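PDB 5EPE: SAM-dependent methyltransferase from Thiobacillus denitrificans, which binds S-adenosyl-L-homocysteine, the spent form of the methyl donor, and probably acts as a methyltransferase that uses S-adenosylmethionine. Local coordinates for residues I16-T21 against A108-S113; V40-L43 against E49-C52; T148-A153 against A158-D163. All blocks are in the same frame, centred on the assembly; numbering follows the deposited sequence.

Interaction 1 (I16-T21 against A108-S113); sequences IHNPFT and ACVGAS. With SAH (S-adenosyl-L-homocysteine), chain B.
Asn18 and Gly111 bring the two backbones nearest, with 7.2 Å between their CA atoms, and the amino-acid end of S-adenosyl-L-homocysteine bonds to both segments. Residues 16-21 form an irregular loop that makes an inverse gamma turn at Pro19, where Phe20 N bonds back to Asn18 O, and ends at Thr21, the N-cap of helix 22-31. On the other side strand 104-110 runs out at Val110, and the chain turns away through Gly111 with positive phi.

The direct link is the carboxamide of Asn18, whose ND2 gives a hydrogen bond of 3.0 Å to Val110 O. That bond is bent, 136° at the hydrogen: Val110 O lies close to the amide plane of Asn18, whereas ND2 stands well above the carbonyl plane of Val110. The same nitrogen also donates to SAH O at 2.8 Å, so one NH2 group serves both a main-chain carbonyl and the ligand carboxylate. Val110 O is shared in turn, accepting from SAH N at 3.0 Å. Beside this polar junction the Val110 side chain, with CG1 anti to its backbone N (chi1 -177°), turns that methyl toward the Asn18 amide, 3.8 Å from ND2.

His17 holds the other carboxylate oxygen through its backbone, N to SAH OXT at 2.8 Å and nearly straight at 164°. Its imidazole presents an edge to OXT, while the two ring nitrogens bond to Glu11 and Ser47. Ala112 CB adds a light touch at the ribose, 3.7 Å from SAH O4'.

Loop and strand end together grip the homocysteine amino group and carboxylate, an arrangement that belongs to the cofactor pocket at the carboxyl ends of the parallel strands in a Rossmann-like methyltransferase.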
ATOM      1  N   ILE A  16     -23.989 -24.044  26.150  1.00 22.89           N
ATOM      2  CA  ILE A  16     -23.888 -22.606  25.950  1.00 22.02           C
ATOM      3  C   ILE A  16     -24.142 -22.312  24.464  1.00 21.33           C
ATOM      4  O   ILE A  16     -23.432 -22.807  23.619  1.00 21.06           O
ATOM      5  CB  ILE A  16     -22.494 -22.087  26.378  1.00 22.61           C
ATOM      6  CG1 ILE A  16     -22.207 -22.467  27.844  1.00 23.40           C
ATOM      7  CG2 ILE A  16     -22.388 -20.584  26.124  1.00 22.11           C
ATOM      8  CD1 ILE A  16     -20.762 -22.339  28.303  1.00 23.81           C
ATOM      9  N   HIS A  17     -25.200 -21.562  24.167  1.00 20.21           N
ATOM     10  CA  HIS A  17     -25.617 -21.257  22.848  1.00 20.59           C
ATOM     11  C   HIS A  17     -25.027 -19.921  22.368  1.00 19.92           C
ATOM     12  O   HIS A  17     -25.739 -19.074  21.827  1.00 20.45           O
ATOM     13  CB  HIS A  17     -27.162 -21.222  22.790  1.00 22.27           C
ATOM     14  CG  HIS A  17     -27.807 -22.508  23.205  1.00 23.17           C
ATOM     15  ND1 HIS A  17     -27.982 -23.551  22.334  1.00 24.47           N
ATOM     16  CD2 HIS A  17     -28.250 -22.942  24.408  1.00 24.05           C
ATOM     17  CE1 HIS A  17     -28.538 -24.577  22.984  1.00 25.80           C
ATOM     18  NE2 HIS A  17     -28.708 -24.231  24.247  1.00 24.99           N
ATOM     19  N   ASN A  18     -23.721 -19.773  22.522  1.00 19.05           N
ATOM     20  CA  ASN A  18     -23.044 -18.568  22.187  1.00 19.41           C
ATOM     21  C   ASN A  18     -21.562 -18.903  22.193  1.00 18.90           C
ATOM     22  O   ASN A  18     -21.158 -19.910  22.752  1.00 18.04           O
ATOM     23  CB  ASN A  18     -23.326 -17.472  23.242  1.00 19.86           C
ATOM     24  CG  ASN A  18     -24.496 -16.585  22.857  1.00 21.53           C
ATOM     25  OD1 ASN A  18     -24.557 -16.061  21.740  1.00 22.68           O
ATOM     26  ND2 ASN A  18     -25.394 -16.371  23.784  1.00 22.17           N
ATOM     27  N   PRO A  19     -20.738 -18.023  21.629  1.00 19.48           N
ATOM     28  CA  PRO A  19     -19.258 -18.281  21.594  1.00 19.84           C
ATOM     29  C   PRO A  19     -18.527 -17.997  22.919  1.00 20.59           C
ATOM     30  O   PRO A  19     -17.641 -17.153  23.016  1.00 21.70           O
ATOM     31  CB  PRO A  19     -18.796 -17.381  20.453  1.00 20.48           C
ATOM     32  CG  PRO A  19     -19.797 -16.241  20.425  1.00 19.82           C
ATOM     33  CD  PRO A  19     -21.109 -16.842  20.817  1.00 19.90           C
ATOM     34  N   PHE A  20     -18.910 -18.714  23.960  1.00 20.21           N
ATOM     35  CA  PHE A  20     -18.331 -18.613  25.259  1.00 21.59           C
ATOM     36  C   PHE A  20     -18.049 -20.043  25.721  1.00 22.91           C
ATOM     37  O   PHE A  20     -18.806 -20.931  25.463  1.00 22.85           O
ATOM     38  CB  PHE A  20     -19.317 -18.024  26.265  1.00 22.28           C
ATOM     39  CG  PHE A  20     -18.950 -16.663  26.804  1.00 20.80           C
ATOM     40  CD1 PHE A  20     -18.201 -15.756  26.064  1.00 20.58           C
ATOM     41  CD2 PHE A  20     -19.421 -16.291  28.037  1.00 21.20           C
ATOM     42  CE1 PHE A  20     -17.899 -14.527  26.567  1.00 20.27           C
ATOM     43  CE2 PHE A  20     -19.084 -15.063  28.566  1.00 21.45           C
ATOM     44  CZ  PHE A  20     -18.324 -14.190  27.809  1.00 20.44           C
ATOM     45  N   THR A  21     -16.898 -20.255  26.310  1.00 24.73           N
ATOM     46  CA  THR A  21     -16.598 -21.506  26.963  1.00 25.73           C
ATOM     47  C   THR A  21     -17.161 -21.553  28.376  1.00 25.74           C
ATOM     48  O   THR A  21     -17.551 -20.528  28.918  1.00 25.61           O
ATOM     49  CB  THR A  21     -15.088 -21.673  27.070  1.00 26.97           C
ATOM     50  OG1 THR A  21     -14.491 -20.555  27.757  1.00 25.23           O
ATOM     51  CG2 THR A  21     -14.473 -21.842  25.702  1.00 28.21           C
ATOM     52  N   ALA A 108     -30.291  -9.641  32.508  1.00 22.05           N
ATOM     53  CA  ALA A 108     -29.409 -10.081  31.409  1.00 21.23           C
ATOM     54  C   ALA A 108     -30.179 -10.454  30.172  1.00 21.69           C
ATOM     55  O   ALA A 108     -31.233 -11.031  30.247  1.00 22.43           O
ATOM     56  CB  ALA A 108     -28.590 -11.272  31.838  1.00 21.50           C
ATOM     57  N   CYS A 109     -29.628 -10.125  29.012  1.00 21.15           N
ATOM     58  CA  CYS A 109     -30.046 -10.722  27.762  1.00 22.25           C
ATOM     59  C   CYS A 109     -28.731 -11.046  26.986  1.00 21.87           C
ATOM     60  O   CYS A 109     -28.060 -10.151  26.454  1.00 20.15           O
ATOM     61  CB  CYS A 109     -30.929  -9.777  26.966  1.00 23.49           C
ATOM     62  SG  CYS A 109     -31.539 -10.517  25.404  1.00 25.75           S
ATOM     63  N   VAL A 110     -28.395 -12.327  26.937  1.00 21.78           N
ATOM     64  CA  VAL A 110     -27.140 -12.769  26.402  1.00 22.38           C
ATOM     65  C   VAL A 110     -27.359 -13.369  25.005  1.00 23.13           C
ATOM     66  O   VAL A 110     -27.585 -14.550  24.832  1.00 24.05           O
ATOM     67  CB  VAL A 110     -26.458 -13.706  27.383  1.00 22.65           C
ATOM     68  CG1 VAL A 110     -25.054 -14.139  26.876  1.00 22.87           C
ATOM     69  CG2 VAL A 110     -26.290 -12.995  28.726  1.00 23.19           C
ATOM     70  N   GLY A 111     -27.325 -12.500  24.035  1.00 23.69           N
ATOM     71  CA  GLY A 111     -27.469 -12.860  22.611  1.00 25.24           C
ATOM     72  C   GLY A 111     -28.901 -13.106  22.181  1.00 27.06           C
ATOM     73  O   GLY A 111     -29.175 -14.063  21.441  1.00 30.71           O
ATOM     74  N   ALA A 112     -29.849 -12.337  22.696  1.00 27.13           N
ATOM     75  CA  ALA A 112     -31.238 -12.464  22.267  1.00 27.73           C
ATOM     76  C   ALA A 112     -31.926 -11.112  22.186  1.00 26.93           C
ATOM     77  O   ALA A 112     -33.117 -11.006  22.395  1.00 27.61           O
ATOM     78  CB  ALA A 112     -31.985 -13.415  23.159  1.00 29.96           C
ATOM     79  N   SER A 113     -31.206 -10.074  21.783  1.00 25.65           N
ATOM     80  CA  SER A 113     -31.739  -8.701  21.905  1.00 26.50           C
ATOM     81  C   SER A 113     -32.833  -8.331  20.863  1.00 27.84           C
ATOM     82  O   SER A 113     -33.441  -7.289  20.980  1.00 26.46           O
ATOM     83  CB  SER A 113     -30.599  -7.685  21.888  1.00 27.33           C
ATOM     84  OG  SER A 113     -29.816  -7.823  20.702  1.00 27.88           O
TER
HETATM   85  N   SAH B 301     -28.401 -16.893  26.600  1.00 27.69           N
HETATM   86  CA  SAH B 301     -28.359 -18.326  26.122  1.00 27.50           C
HETATM   87  CB  SAH B 301     -29.069 -18.461  24.788  1.00 27.52           C
HETATM   88  CG  SAH B 301     -28.540 -17.628  23.607  1.00 26.82           C
HETATM   89  SD  SAH B 301     -29.178 -18.152  22.036  1.00 26.97           S
HETATM   90  C   SAH B 301     -26.952 -18.873  26.023  1.00 29.82           C
HETATM   91  O   SAH B 301     -25.993 -18.083  25.929  1.00 30.71           O
HETATM   92  OXT SAH B 301     -26.728 -20.101  26.026  1.00 25.42           O
HETATM   93  C5' SAH B 301     -30.713 -17.215  21.783  1.00 29.06           C
HETATM   94  C4' SAH B 301     -31.841 -17.786  22.646  1.00 29.51           C
HETATM   95  O4' SAH B 301     -32.995 -16.937  22.564  1.00 30.11           O
HETATM   96  C3' SAH B 301     -32.298 -19.200  22.242  1.00 29.71           C
HETATM   97  O3' SAH B 301     -32.193 -20.048  23.400  1.00 27.86           O
HETATM   98  C2' SAH B 301     -33.757 -19.045  21.802  1.00 29.49           C
HETATM   99  O2' SAH B 301     -34.577 -20.128  22.215  1.00 29.92           O
HETATM  100  C1' SAH B 301     -34.150 -17.808  22.563  1.00 28.17           C
HETATM  101  N9  SAH B 301     -35.268 -16.980  22.082  1.00 27.24           N
HETATM  102  C8  SAH B 301     -35.492 -16.559  20.800  1.00 28.21           C
HETATM  103  N7  SAH B 301     -36.539 -15.766  20.743  1.00 28.61           N
HETATM  104  C5  SAH B 301     -37.000 -15.676  22.061  1.00 27.38           C
HETATM  105  C6  SAH B 301     -38.095 -14.999  22.661  1.00 27.23           C
HETATM  106  N6  SAH B 301     -38.929 -14.235  21.919  1.00 27.72           N
HETATM  107  N1  SAH B 301     -38.286 -15.095  24.001  1.00 26.62           N
HETATM  108  C2  SAH B 301     -37.437 -15.868  24.719  1.00 26.14           C
HETATM  109  N3  SAH B 301     -36.387 -16.568  24.244  1.00 26.15           N
HETATM  110  C4  SAH B 301     -36.213 -16.421  22.890  1.00 26.60           C

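Interaction 2 (V40-L43 against E49-C52); sequences VLDL and EMLC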
ATOM      1  N   VAL A  40     -31.081 -12.743  39.794  1.00 29.90           N
ATOM      2  CA  VAL A  40     -30.747 -12.608  38.383  1.00 29.56           C
ATOM      3  C   VAL A  40     -31.971 -12.936  37.543  1.00 32.89           C
ATOM      4  O   VAL A  40     -32.621 -13.930  37.791  1.00 34.61           O
ATOM      5  CB  VAL A  40     -29.640 -13.593  37.975  1.00 29.11           C
ATOM      6  CG1 VAL A  40     -29.215 -13.346  36.523  1.00 30.85           C
ATOM      7  CG2 VAL A  40     -28.467 -13.451  38.905  1.00 28.11           C
ATOM      8  N   LEU A  41     -32.254 -12.103  36.561  1.00 26.27           N
ATOM      9  CA  LEU A  41     -33.232 -12.369  35.497  1.00 26.22           C
ATOM     10  C   LEU A  41     -32.473 -12.561  34.197  1.00 25.22           C
ATOM     11  O   LEU A  41     -31.592 -11.733  33.858  1.00 24.50           O
ATOM     12  CB  LEU A  41     -34.180 -11.196  35.328  1.00 27.48           C
ATOM     13  CG  LEU A  41     -35.215 -11.296  34.191  1.00 28.09           C
ATOM     14  CD1 LEU A  41     -36.225 -12.412  34.452  1.00 29.68           C
ATOM     15  CD2 LEU A  41     -35.912  -9.967  34.013  1.00 29.46           C
ATOM     16  N   ASP A  42     -32.790 -13.634  33.478  1.00 25.12           N
ATOM     17  CA  ASP A  42     -32.090 -13.965  32.204  1.00 25.11           C
ATOM     18  C   ASP A  42     -33.154 -14.138  31.123  1.00 24.60           C
ATOM     19  O   ASP A  42     -33.937 -15.090  31.155  1.00 24.39           O
ATOM     20  CB  ASP A  42     -31.226 -15.200  32.368  1.00 26.37           C
ATOM     21  CG  ASP A  42     -30.246 -15.423  31.196  1.00 29.65           C
ATOM     22  OD1 ASP A  42     -30.061 -14.521  30.293  1.00 32.52           O
ATOM     23  OD2 ASP A  42     -29.621 -16.537  31.192  1.00 31.67           O
ATOM     24  N   LEU A  43     -33.232 -13.189  30.198  1.00 23.97           N
ATOM     25  CA  LEU A  43     -34.179 -13.282  29.074  1.00 24.87           C
ATOM     26  C   LEU A  43     -33.510 -13.913  27.836  1.00 25.12           C
ATOM     27  O   LEU A  43     -32.548 -13.364  27.275  1.00 24.30           O
ATOM     28  CB  LEU A  43     -34.690 -11.908  28.699  1.00 25.70           C
ATOM     29  CG  LEU A  43     -35.381 -11.155  29.834  1.00 27.37           C
ATOM     30  CD1 LEU A  43     -36.023  -9.887  29.312  1.00 28.57           C
ATOM     31  CD2 LEU A  43     -36.444 -12.020  30.513  1.00 28.01           C
ATOM     32  N   GLU A  49     -27.406 -22.525  31.306  1.00 24.53           N
ATOM     33  CA  GLU A  49     -26.085 -22.809  31.830  1.00 25.11           C
ATOM     34  C   GLU A  49     -25.583 -21.662  32.733  1.00 24.17           C
ATOM     35  O   GLU A  49     -24.949 -21.913  33.790  1.00 24.19           O
ATOM     36  CB  GLU A  49     -25.094 -23.127  30.726  1.00 25.01           C
ATOM     37  CG  GLU A  49     -23.756 -23.638  31.249  1.00 26.29           C
ATOM     38  CD  GLU A  49     -23.778 -25.071  31.814  1.00 28.14           C
ATOM     39  OE1 GLU A  49     -24.837 -25.749  31.792  1.00 27.86           O
ATOM     40  OE2 GLU A  49     -22.675 -25.542  32.265  1.00 29.56           O
HETATM   41  N   MSE A  50     -25.855 -20.431  32.330  1.00 23.45           N
HETATM   42  CA  MSE A  50     -25.432 -19.283  33.117  1.00 24.52           C
HETATM   43  C   MSE A  50     -26.089 -19.278  34.496  1.00 24.49           C
HETATM   44  O   MSE A  50     -25.405 -19.232  35.494  1.00 25.27           O
HETATM   45  CB  MSE A  50     -25.784 -17.989  32.358  1.00 24.94           C
HETATM   46  CG  MSE A  50     -25.192 -16.839  33.132  1.00 27.87           C
HETATM   47 SE   MSE A  50     -25.475 -15.185  32.016  1.00 32.65          SE
HETATM   48  CE  MSE A  50     -27.191 -14.723  32.633  1.00 31.10           C
ATOM     49  N   LEU A  51     -27.409 -19.317  34.544  1.00 24.47           N
ATOM     50  CA  LEU A  51     -28.088 -19.416  35.846  1.00 25.88           C
ATOM     51  C   LEU A  51     -27.684 -20.630  36.687  1.00 26.03           C
ATOM     52  O   LEU A  51     -27.425 -20.459  37.870  1.00 26.66           O
ATOM     53  CB  LEU A  51     -29.609 -19.376  35.695  1.00 26.85           C
ATOM     54  CG  LEU A  51     -30.128 -18.015  35.274  1.00 27.40           C
ATOM     55  CD1 LEU A  51     -31.615 -18.099  34.979  1.00 28.23           C
ATOM     56  CD2 LEU A  51     -29.894 -16.945  36.338  1.00 29.51           C
ATOM     57  N   CYS A  52     -27.601 -21.831  36.098  1.00 25.53           N
ATOM     58  CA  CYS A  52     -27.292 -23.022  36.876  1.00 26.57           C
ATOM     59  C   CYS A  52     -25.877 -22.954  37.487  1.00 26.96           C
ATOM     60  O   CYS A  52     -25.709 -23.279  38.668  1.00 27.04           O
ATOM     61  CB  CYS A  52     -27.437 -24.297  36.066  1.00 27.30           C
ATOM     62  SG  CYS A  52     -29.169 -24.604  35.652  1.00 29.08           S
TER
HETATM   63  O   HOH W   1     -29.109 -18.959  32.143  1.00 24.60           O
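Val40 and Leu51 make the close apolar part of this contact, between strand 39-43 and the first turn of helix 49-58. The two side chains run alongside one another, pointing opposite ways, and CD2 of Leu51 settles 3.7 Å from CG1 of Val40 and equally near its CB. The other branch, CD1, reaches the next strand residue whose side chain starts toward the helix, lying 3.9 Å from Asp42 CB. Leu51 thus straddles two alternate positions of the strand, and beyond them it packs on Val88 and Phe90 of strand 88-92.

Met50, present as selenomethionine, comes in from one helix position earlier. Its chain is extended through chi1 and chi2 and then bends at chi3 (87°), which carries CE against the carboxylate of Asp42. The methyl is 3.4 Å from Asp42 OD2 and a similar distance from CG, a van der Waals contact with a polar group. Met50 also packs on Ala108 and Val110 of strand 104-110.

The looser side is polar and bridged by water. No hydrogen bond passes directly from strand to helix; instead a single water donates to Asp42 OD2 at 2.7 Å and accepts from Leu51 N at 3.0 Å. It satisfies an amide in the first turn of the helix, and the N-terminal helix end so close by would probably favour a negative charge on Asp42, if it is ionised.

The pair is the first strand and helix of a beta-alpha-beta unit completed by strand 61-66. With the sequence Asp-Leu-Gly-Ser-Gly-Ser-Gly at the turn between them, it matches the glycine-rich cofactor-binding motif of Rossmann-like methyltransferases.

Interaction 3 (T148-A153 against A158-D163); sequences TTEAVA and ANTISD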
ATOM      1  N   THR A 148     -13.525  -6.509   4.823  1.00 49.80           N
ATOM      2  CA  THR A 148     -13.024  -5.847   3.649  1.00 57.96           C
ATOM      3  C   THR A 148     -14.147  -5.704   2.621  1.00 59.48           C
ATOM      4  O   THR A 148     -14.088  -4.824   1.761  1.00 62.87           O
ATOM      5  CB  THR A 148     -11.822  -6.681   3.141  1.00 65.26           C
ATOM      6  OG1 THR A 148     -12.131  -8.096   3.277  1.00 66.15           O
ATOM      7  CG2 THR A 148     -10.578  -6.357   4.031  1.00 65.55           C
ATOM      8  N   THR A 149     -15.180  -6.552   2.732  1.00 57.69           N
ATOM      9  CA  THR A 149     -16.364  -6.501   1.861  1.00 60.13           C
ATOM     10  C   THR A 149     -17.662  -6.786   2.631  1.00 56.52           C
ATOM     11  O   THR A 149     -17.640  -7.547   3.613  1.00 52.48           O
ATOM     12  CB  THR A 149     -16.307  -7.572   0.720  1.00 64.05           C
ATOM     13  OG1 THR A 149     -16.293  -8.890   1.298  1.00 62.87           O
ATOM     14  CG2 THR A 149     -15.093  -7.400  -0.158  1.00 68.95           C
ATOM     15  N   GLU A 150     -18.774  -6.224   2.116  1.00 58.60           N
ATOM     16  CA  GLU A 150     -20.146  -6.503   2.605  1.00 58.77           C
ATOM     17  C   GLU A 150     -20.463  -8.036   2.607  1.00 56.89           C
ATOM     18  O   GLU A 150     -21.194  -8.515   3.494  1.00 55.02           O
ATOM     19  CB  GLU A 150     -21.239  -5.726   1.808  1.00 63.40           C
ATOM     20  CG  GLU A 150     -21.141  -4.167   1.781  1.00 68.42           C
ATOM     21  CD  GLU A 150     -21.626  -3.426   3.072  1.00 68.32           C
ATOM     22  OE1 GLU A 150     -22.750  -3.698   3.541  1.00 73.59           O
ATOM     23  OE2 GLU A 150     -20.921  -2.536   3.613  1.00 62.73           O
ATOM     24  N   ALA A 151     -19.894  -8.786   1.654  1.00 56.22           N
ATOM     25  CA  ALA A 151     -20.087 -10.243   1.584  1.00 56.05           C
ATOM     26  C   ALA A 151     -19.598 -10.966   2.830  1.00 52.10           C
ATOM     27  O   ALA A 151     -20.227 -11.902   3.300  1.00 51.65           O
ATOM     28  CB  ALA A 151     -19.420 -10.829   0.336  1.00 60.08           C
ATOM     29  N   VAL A 152     -18.472 -10.544   3.383  1.00 51.48           N
ATOM     30  CA  VAL A 152     -18.021 -11.130   4.690  1.00 48.22           C
ATOM     31  C   VAL A 152     -19.113 -10.876   5.803  1.00 44.83           C
ATOM     32  O   VAL A 152     -19.438 -11.770   6.633  1.00 42.00           O
ATOM     33  CB  VAL A 152     -16.634 -10.560   5.156  1.00 47.55           C
ATOM     34  CG1 VAL A 152     -16.323 -11.010   6.598  1.00 45.56           C
ATOM     35  CG2 VAL A 152     -15.506 -10.897   4.157  1.00 50.27           C
ATOM     36  N   ALA A 153     -19.682  -9.663   5.773  1.00 43.97           N
ATOM     37  CA  ALA A 153     -20.781  -9.279   6.700  1.00 43.36           C
ATOM     38  C   ALA A 153     -22.002 -10.204   6.560  1.00 45.42           C
ATOM     39  O   ALA A 153     -22.489 -10.759   7.567  1.00 45.73           O
ATOM     40  CB  ALA A 153     -21.164  -7.819   6.534  1.00 43.73           C
ATOM     41  N   ALA A 158     -25.061 -10.806   9.381  1.00 57.25           N
ATOM     42  CA  ALA A 158     -25.469  -9.374   9.316  1.00 53.60           C
ATOM     43  C   ALA A 158     -25.995  -9.060   7.894  1.00 52.30           C
ATOM     44  O   ALA A 158     -25.808  -9.847   6.999  1.00 51.83           O
ATOM     45  CB  ALA A 158     -24.275  -8.492   9.615  1.00 49.72           C
ATOM     46  N   ASN A 159     -26.634  -7.917   7.674  1.00 51.85           N
ATOM     47  CA  ASN A 159     -26.983  -7.490   6.304  1.00 52.92           C
ATOM     48  C   ASN A 159     -25.913  -6.597   5.667  1.00 49.87           C
ATOM     49  O   ASN A 159     -25.664  -6.657   4.453  1.00 49.43           O
ATOM     50  CB  ASN A 159     -28.264  -6.661   6.258  1.00 57.93           C
ATOM     51  CG  ASN A 159     -29.437  -7.345   6.878  1.00 62.37           C
ATOM     52  OD1 ASN A 159     -30.100  -6.766   7.721  1.00 67.41           O
ATOM     53  ND2 ASN A 159     -29.727  -8.547   6.457  1.00 63.93           N
ATOM     54  N   THR A 160     -25.358  -5.702   6.478  1.00 32.27           N
ATOM     55  CA  THR A 160     -24.362  -4.745   6.025  1.00 32.40           C
ATOM     56  C   THR A 160     -23.256  -4.626   7.077  1.00 28.56           C
ATOM     57  O   THR A 160     -23.428  -5.038   8.247  1.00 26.54           O
ATOM     58  CB  THR A 160     -24.970  -3.341   5.771  1.00 34.70           C
ATOM     59  OG1 THR A 160     -25.556  -2.839   6.979  1.00 36.57           O
ATOM     60  CG2 THR A 160     -26.043  -3.424   4.755  1.00 37.67           C
ATOM     61  N   ILE A 161     -22.138  -4.044   6.653  1.00 26.91           N
ATOM     62  CA  ILE A 161     -21.047  -3.785   7.587  1.00 25.91           C
ATOM     63  C   ILE A 161     -21.517  -2.880   8.722  1.00 23.24           C
ATOM     64  O   ILE A 161     -21.130  -3.099   9.830  1.00 21.76           O
ATOM     65  CB  ILE A 161     -19.795  -3.245   6.877  1.00 27.69           C
ATOM     66  CG1 ILE A 161     -19.168  -4.392   6.096  1.00 30.29           C
ATOM     67  CG2 ILE A 161     -18.721  -2.751   7.853  1.00 27.24           C
ATOM     68  CD1 ILE A 161     -17.995  -3.979   5.220  1.00 33.05           C
ATOM     69  N   SER A 162     -22.378  -1.895   8.414  1.00 22.79           N
ATOM     70  CA  SER A 162     -22.870  -0.970   9.430  1.00 22.70           C
ATOM     71  C   SER A 162     -23.731  -1.620  10.538  1.00 23.08           C
ATOM     72  O   SER A 162     -24.027  -0.932  11.524  1.00 22.79           O
ATOM     73  CB  SER A 162     -23.610   0.202   8.757  1.00 23.31           C
ATOM     74  OG  SER A 162     -24.664  -0.242   7.940  1.00 24.26           O
ATOM     75  N   ASP A 163     -24.106  -2.918  10.412  1.00 23.06           N
ATOM     76  CA  ASP A 163     -24.876  -3.618  11.463  1.00 23.40           C
ATOM     77  C   ASP A 163     -24.082  -3.757  12.739  1.00 21.57           C
ATOM     78  O   ASP A 163     -24.674  -3.805  13.806  1.00 21.82           O
ATOM     79  CB  ASP A 163     -25.385  -5.012  11.045  1.00 25.17           C
ATOM     80  CG  ASP A 163     -26.650  -4.954  10.220  1.00 28.55           C
ATOM     81  OD1 ASP A 163     -27.504  -4.096  10.477  1.00 31.18           O
ATOM     82  OD2 ASP A 163     -26.788  -5.727   9.257  1.00 33.07           O
TER
HETATM   83  O   HOH W   2     -22.024  -0.825   5.607  1.00 41.97           O
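Glu150 and Ile161 make the central polar contact: OE1 of the glutamate accepts from Ile161 N at 3.2 Å. The N-H points well at it (153°) but meets the oxygen from above the carboxylate plane. OE1 also lies alongside Thr160, 3.2 Å from its CB, while OE2 is turned to the flank of Ile161, 3.5 Å from CB. With CG anti to the carbonyl carbon (chi1 -58°), a bend at chi2 (-78°) folds the carboxylate back toward the turn.

Further along the helix the backbone joins in, Ala158 N donating to Ala153 O at 3.1 Å. The methyl of Ala158 sits against that oxygen too. Ala153 CB packs beside these polar links, 4.0 Å from Ile161 CG1, and CD1 of Ile161 reaches back to the carbonyl carbon of Thr149, the N-cap residue.

In the next shell a water donates to Glu150 OE2 and accepts from Ser162 N, so both carboxylate oxygens are tied to consecutive amides of the 3-10 turn. Asp163 OD2 takes the two amides before them, Asn159 N at 2.7 Å almost along its C-O axis and Thr160 N from above the carboxylate plane. Asp163 OD1 meanwhile forms a salt bridge to Arg175 of a second subunit, and Ser162 OG bonds to Glu228 of a third.

Two carboxylates therefore collect four successive backbone amides, one of them through water. This fixes the turn after helix 150-155 at a place where neighbouring subunits meet, and the N-H of Ile161 and the donating water would be expected to favour the ionised form of Glu150.

In the fold
Interactions 1 and 2 belong to one Rossmann-like core. Their centres are 10 Å apart, and they meet where strand 104-110 runs parallel to its neighbour 39-43, with Ala108 probably bonded through its backbone to Leu41 and Leu43. Both halves of interaction 2 fall between the two segments of interaction 1 in sequence, so strand 39-43 and helix 49-58 lie within the span that brings 108-113 back to 16-21 beside the cofactor. Interaction 3 follows later in the chain, its centre about 21 Å from that of interaction 1 and 31 Å from that of interaction 2, without touching either. Among these three, the contact that other subunits reach is interaction 3, away from the cofactor site.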